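Local coordinates for competence damage-inducible protein A (Enterobacter cloacae subsp. cloacae, PDB 5VU3), which is of unknown function but belongs to the competence-damaged (CinA) family, whose members include nicotinamide-nucleotide amidases, at residues K19-R24 and V45-E50; V143-D148 and V157-A162. All blocks are in the same frame, centred on the assembly; numbering follows the deposited sequence.

Interaction 1: residues K19-R24 and V45-E50. With ACT (acetate ion), chain I.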
loop_
_atom_site.group_PDB
_atom_site.type_symbol
_atom_site.label_atom_id
_atom_site.label_comp_id
_atom_site.label_asym_id
_atom_site.label_seq_id
_atom_site.Cartn_x
_atom_site.Cartn_y
_atom_site.Cartn_z
ATOM N N LYS A 19 -8.685 -7.600 13.352
ATOM C CA LYS A 19 -10.054 -7.948 13.728
ATOM C C LYS A 19 -10.543 -7.082 14.885
ATOM O O LYS A 19 -11.665 -6.555 14.852
ATOM C CB LYS A 19 -10.142 -9.430 14.087
ATOM C CG LYS A 19 -11.539 -9.900 14.432
ATOM C CD LYS A 19 -11.545 -11.403 14.662
ATOM C CE LYS A 19 -12.949 -11.934 14.880
ATOM N NZ LYS A 19 -12.910 -13.391 15.183
ATOM N N LYS A 20 -9.709 -6.916 15.917
ATOM C CA LYS A 20 -10.068 -6.040 17.031
ATOM C C LYS A 20 -10.301 -4.614 16.548
ATOM O O LYS A 20 -11.271 -3.956 16.943
ATOM C CB LYS A 20 -8.964 -6.055 18.089
ATOM C CG LYS A 20 -9.061 -7.147 19.139
ATOM C CD LYS A 20 -7.691 -7.398 19.757
ATOM C CE LYS A 20 -7.779 -7.748 21.234
ATOM N NZ LYS A 20 -7.655 -6.534 22.091
ATOM N N LEU A 21 -9.397 -4.116 15.701
ATOM C CA LEU A 21 -9.487 -2.743 15.218
ATOM C C LEU A 21 -10.728 -2.538 14.359
ATOM O O LEU A 21 -11.424 -1.524 14.493
ATOM C CB LEU A 21 -8.212 -2.401 14.440
ATOM C CG LEU A 21 -8.093 -1.015 13.811
ATOM C CD1 LEU A 21 -8.143 0.054 14.890
ATOM C CD2 LEU A 21 -6.784 -0.920 13.013
ATOM N N ALA A 22 -11.019 -3.495 13.471
ATOM C CA ALA A 22 -12.251 -3.458 12.690
ATOM C C ALA A 22 -13.475 -3.287 13.583
ATOM O O ALA A 22 -14.365 -2.480 13.290
ATOM C CB ALA A 22 -12.377 -4.741 11.865
ATOM N N SER A 23 -13.539 -4.050 14.677
ATOM C CA SER A 23 -14.678 -3.952 15.586
ATOM C C SER A 23 -14.799 -2.551 16.169
ATOM O O SER A 23 -15.888 -1.957 16.167
ATOM C CB SER A 23 -14.548 -4.984 16.707
ATOM O OG SER A 23 -15.055 -6.242 16.304
ATOM N N ARG A 24 -13.691 -2.006 16.684
ATOM C CA ARG A 24 -13.737 -0.684 17.309
ATOM C C ARG A 24 -14.153 0.383 16.308
ATOM O O ARG A 24 -14.999 1.236 16.601
ATOM C CB ARG A 24 -12.381 -0.318 17.912
ATOM C CG ARG A 24 -11.703 -1.399 18.722
ATOM C CD ARG A 24 -12.113 -1.356 20.179
ATOM N NE ARG A 24 -11.209 -2.133 21.027
ATOM C CZ ARG A 24 -11.100 -3.459 20.994
ATOM N NH1 ARG A 24 -11.834 -4.176 20.150
ATOM N NH2 ARG A 24 -10.254 -4.072 21.810
ATOM N N VAL A 45 -1.801 -3.899 3.454
ATOM C CA VAL A 45 -2.115 -5.301 3.176
ATOM C C VAL A 45 -2.816 -5.930 4.374
ATOM O O VAL A 45 -3.830 -6.623 4.230
ATOM C CB VAL A 45 -0.840 -6.080 2.803
ATOM C CG1 VAL A 45 -1.048 -7.593 3.013
ATOM C CG2 VAL A 45 -0.441 -5.803 1.355
ATOM N N ALA A 46 -2.285 -5.693 5.575
ATOM C CA ALA A 46 -2.893 -6.251 6.781
ATOM C C ALA A 46 -4.321 -5.753 6.959
ATOM O O ALA A 46 -5.221 -6.529 7.305
ATOM C CB ALA A 46 -2.050 -5.895 8.005
ATOM N N LEU A 47 -4.550 -4.457 6.717
ATOM C CA LEU A 47 -5.886 -3.900 6.895
ATOM C C LEU A 47 -6.840 -4.385 5.813
ATOM O O LEU A 47 -8.030 -4.588 6.081
ATOM C CB LEU A 47 -5.808 -2.369 6.922
ATOM C CG LEU A 47 -5.053 -1.811 8.137
ATOM C CD1 LEU A 47 -4.585 -0.376 7.885
ATOM C CD2 LEU A 47 -5.916 -1.879 9.393
ATOM N N CYS A 48 -6.344 -4.605 4.594
ATOM C CA CYS A 48 -7.201 -5.116 3.534
ATOM C C CYS A 48 -7.467 -6.606 3.657
ATOM O O CYS A 48 -8.368 -7.112 2.979
ATOM C CB CYS A 48 -6.587 -4.833 2.161
ATOM S SG CYS A 48 -6.621 -3.088 1.717
ATOM N N ALA A 49 -6.694 -7.324 4.474
ATOM C CA ALA A 49 -6.965 -8.741 4.679
ATOM C C ALA A 49 -8.148 -8.958 5.601
ATOM O O ALA A 49 -8.726 -10.053 5.606
ATOM C CB ALA A 49 -5.729 -9.440 5.244
ATOM N N GLU A 50 -8.509 -7.935 6.372
ATOM C CA GLU A 50 -9.622 -8.018 7.303
ATOM C C GLU A 50 -10.922 -8.323 6.577
ATOM O O GLU A 50 -11.205 -7.769 5.511
ATOM C CB GLU A 50 -9.757 -6.702 8.064
ATOM C CG GLU A 50 -9.420 -6.789 9.537
ATOM C CD GLU A 50 -9.973 -8.031 10.199
ATOM O OE1 GLU A 50 -11.216 -8.178 10.274
ATOM O OE2 GLU A 50 -9.156 -8.867 10.642
HETATM C C ACT I . -12.465 -8.059 21.674
HETATM O O ACT I . -11.865 -6.984 21.951
HETATM O OXT ACT I . -13.707 -8.272 21.609
HETATM C CH3 ACT I . -11.536 -9.279 21.378
#

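Interaction 2: residues V143-D148 and V157-A162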
loop_
_atom_site.group_PDB
_atom_site.type_symbol
_atom_site.label_atom_id
_atom_site.label_comp_id
_atom_site.label_asym_id
_atom_site.label_seq_id
_atom_site.Cartn_x
_atom_site.Cartn_y
_atom_site.Cartn_z
ATOM N N VAL A 143 10.700 4.666 17.909
ATOM C CA VAL A 143 11.023 3.303 18.319
ATOM C C VAL A 143 12.262 2.822 17.580
ATOM O O VAL A 143 12.456 3.134 16.399
ATOM C CB VAL A 143 9.847 2.336 18.066
ATOM C CG1 VAL A 143 10.182 0.933 18.571
ATOM C CG2 VAL A 143 8.569 2.847 18.719
ATOM N N LEU A 144 13.106 2.066 18.279
ATOM C CA LEU A 144 14.210 1.348 17.661
ATOM C C LEU A 144 13.876 -0.137 17.664
ATOM O O LEU A 144 13.722 -0.731 18.736
ATOM C CB LEU A 144 15.520 1.597 18.402
ATOM C CG LEU A 144 16.674 0.738 17.891
ATOM C CD1 LEU A 144 17.105 1.229 16.517
ATOM C CD2 LEU A 144 17.851 0.764 18.857
ATOM N N PHE A 145 13.773 -0.725 16.474
ATOM C CA PHE A 145 13.520 -2.154 16.304
ATOM C C PHE A 145 14.812 -2.889 15.951
ATOM O O PHE A 145 15.636 -2.384 15.180
ATOM C CB PHE A 145 12.496 -2.400 15.197
ATOM C CG PHE A 145 11.136 -1.830 15.476
ATOM C CD1 PHE A 145 10.231 -2.522 16.271
ATOM C CD2 PHE A 145 10.754 -0.607 14.926
ATOM C CE1 PHE A 145 8.972 -2.007 16.525
ATOM C CE2 PHE A 145 9.499 -0.083 15.172
ATOM C CZ PHE A 145 8.604 -0.784 15.976
ATOM N N SER A 146 14.965 -4.101 16.480
ATOM C CA SER A 146 16.120 -4.926 16.151
ATOM C C SER A 146 15.861 -5.740 14.882
ATOM O O SER A 146 14.722 -5.902 14.434
ATOM C CB SER A 146 16.457 -5.873 17.308
ATOM O OG SER A 146 15.459 -6.876 17.445
ATOM N N GLY A 147 16.950 -6.238 14.295
ATOM C CA GLY A 147 16.878 -7.164 13.177
ATOM C C GLY A 147 17.076 -6.487 11.836
ATOM O O GLY A 147 17.454 -5.317 11.739
ATOM N N ASP A 148 16.797 -7.246 10.778
ATOM C CA ASP A 148 16.989 -6.737 9.427
ATOM C C ASP A 148 15.714 -6.037 8.948
ATOM O O ASP A 148 14.738 -5.906 9.694
ATOM C CB ASP A 148 17.452 -7.859 8.498
ATOM C CG ASP A 148 16.387 -8.918 8.242
ATOM O OD1 ASP A 148 15.197 -8.738 8.596
ATOM O OD2 ASP A 148 16.760 -9.966 7.671
ATOM N N VAL A 157 4.710 -2.766 11.719
ATOM C CA VAL A 157 3.303 -2.937 11.367
ATOM C C VAL A 157 2.503 -3.377 12.586
ATOM O O VAL A 157 1.444 -2.814 12.894
ATOM C CB VAL A 157 3.160 -3.931 10.201
ATOM C CG1 VAL A 157 1.697 -4.372 10.045
ATOM C CG2 VAL A 157 3.670 -3.296 8.909
ATOM N N HIS A 158 3.005 -4.356 13.300
ATOM C CA HIS A 158 2.341 -4.842 14.494
ATOM C C HIS A 158 2.216 -3.758 15.536
ATOM O O HIS A 158 1.202 -3.564 16.090
ATOM C CB HIS A 158 3.053 -6.072 15.055
ATOM C CG HIS A 158 2.465 -6.631 16.318
ATOM N ND1 HIS A 158 2.668 -6.072 17.546
ATOM C CD2 HIS A 158 1.687 -7.711 16.529
ATOM C CE1 HIS A 158 2.054 -6.787 18.459
ATOM N NE2 HIS A 158 1.440 -7.780 17.866
ATOM N N TYR A 159 3.299 -3.050 15.759
ATOM C CA TYR A 159 3.304 -2.005 16.778
ATOM C C TYR A 159 2.299 -0.900 16.451
ATOM O O TYR A 159 1.565 -0.445 17.336
ATOM C CB TYR A 159 4.723 -1.443 16.933
ATOM C CG TYR A 159 4.838 -0.231 17.833
ATOM C CD1 TYR A 159 5.078 -0.367 19.198
ATOM C CD2 TYR A 159 4.739 1.055 17.310
ATOM C CE1 TYR A 159 5.191 0.746 20.021
ATOM C CE2 TYR A 159 4.853 2.167 18.120
ATOM C CZ TYR A 159 5.076 2.011 19.471
ATOM O OH TYR A 159 5.184 3.129 20.262
ATOM N N SER A 160 2.232 -0.470 15.184
ATOM C CA SER A 160 1.295 0.598 14.829
ATOM C C SER A 160 -0.140 0.177 15.101
ATOM O O SER A 160 -0.953 0.980 15.578
ATOM C CB SER A 160 1.462 1.006 13.360
ATOM O OG SER A 160 0.987 0.003 12.467
ATOM N N LEU A 161 -0.462 -1.092 14.830
ATOM C CA LEU A 161 -1.823 -1.577 15.026
ATOM C C LEU A 161 -2.139 -1.773 16.502
ATOM O O LEU A 161 -3.242 -1.440 16.954
ATOM C CB LEU A 161 -2.011 -2.893 14.264
ATOM C CG LEU A 161 -1.989 -2.743 12.737
ATOM C CD1 LEU A 161 -1.720 -4.099 12.065
ATOM C CD2 LEU A 161 -3.310 -2.149 12.255
ATOM N N ALA A 162 -1.199 -2.347 17.261
ATOM C CA ALA A 162 -1.447 -2.613 18.676
ATOM C C ALA A 162 -1.679 -1.320 19.442
ATOM O O ALA A 162 -2.567 -1.242 20.303
ATOM C CB ALA A 162 -0.272 -3.384 19.280
#

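Interaction 1: residues K19-R24 and V45-E50
Glu50 OE2 is lodged against the first turn of segment 19-24, 3.0 Å from Lys19 N; the angle there is too poor for a hydrogen bond, and the oxygen is instead bonded to the hydroxyl of Thr18, one residue earlier on the same helix. The carboxylate thus rests against the backbone, where Glu50 CD lies 3.5 Å from Lys19 CA, and OE1 of Glu50 also packs at 4.0 Å from Ala22 CB. A chi1 of -112°, off the staggered positions, and a bend at chi2 fold the Glu50 chain into this place. Lys19 CB lies 3.6 Å from Glu50 OE2, but the extended lysine chain then leads the ammonium group away, so the two charges do not pair. Deeper in, Leu21 and Leu47 cross obliquely and meet methyl to methyl, CD2 to CD2 at 3.8 Å. Both side chains also touch Leu32 and Leu161. The contact therefore joins two helices of an alpha/beta fold: strand 32-37 separates them in sequence, and helix 42-49 is the connection of a beta-alpha-beta unit running from that strand to its parallel neighbour, 57-63. Beyond the helix-helix interface, Arg24 NH1 and NH2 each make a weak hydrogen bond of 3.3 Å to the same O of an acetate, probably a crystallisation component, while NE is bonded to Ser169 OG. Lys20 brushes the acetate with CG, 4.0 Å from the methyl carbon CH3. At the other end, Val45 and Cys48 pack on Gly41 and Gly40 of the second subunit.

Interaction 2: residues V143-D148 and V157-A162
With chi1 at 173°, the ring of Tyr159 swings out from helix 149-167 to meet Val143, whose two methyls are set by chi1 to serve different rings. CG2, anti to the carbonyl carbon, lies over one face of the Tyr159 ring as a CH-pi contact, 4.1 Å from the centroid and 29° off the ring normal. It is displaced toward the phenol end: Val143 CG2 is 3.7 Å from both CZ and OH of Tyr159, whereas CE1 is 4.2 Å away. CG1, the other branch, sits 3.5 Å above the plane of the Phe145 ring, shifted toward its rim. Phe145 reaches the helix with its edge, CZ lying 4.1 Å from Tyr159 CB, and its side chain runs at about a right angle to that of Tyr159. The two methyls of Val143 thus lie over a face of two different rings. The phenol OH finds its polar partner in Ser141, further back on the same strand as Val143, and the ring of Phe130, on the adjoining strand 127-134, meets that of Tyr159 with the planes at about 55°. Within the helix, Ser160 OG donates to Val157 O at 2.9 Å, tilted out of the carbonyl plane. Leu161 N reaches Val157 O from the same face at 3.2 Å, so the carbonyl serves two donors. Asp148 is the N-cap of helix 149-167, its side chain capping a backbone N of the helix start. Strand 137-144 is an outer strand of the chain's mixed sheet and the second arm of a beta-hairpin with 127-134, a hairpin covered by the helix that follows it, as in a layered alpha/beta fold.

Overall arrangement
The two interactions follow one another along the chain, interaction 1 closing before interaction 2 opens, and their centres lie about 18 Å apart. They meet at Leu161 of helix 149-167, whose CD2 is 3.8 Å from Leu21 CD2 and 3.9 Å from Leu47 CD2. That helix thus belongs to both: Leu161 presses on the helix pair of residues 19-24 and 45-50, while Tyr159, two residues before Leu161, reaches strand 137-144, outermost within this chain. Leu21, Leu47 and Leu161 thereby join helices 14-28, 42-49 and 149-167 in one apolar cluster beside the mixed five-stranded sheet, tying the first helix of the chain and the last into a single compact domain.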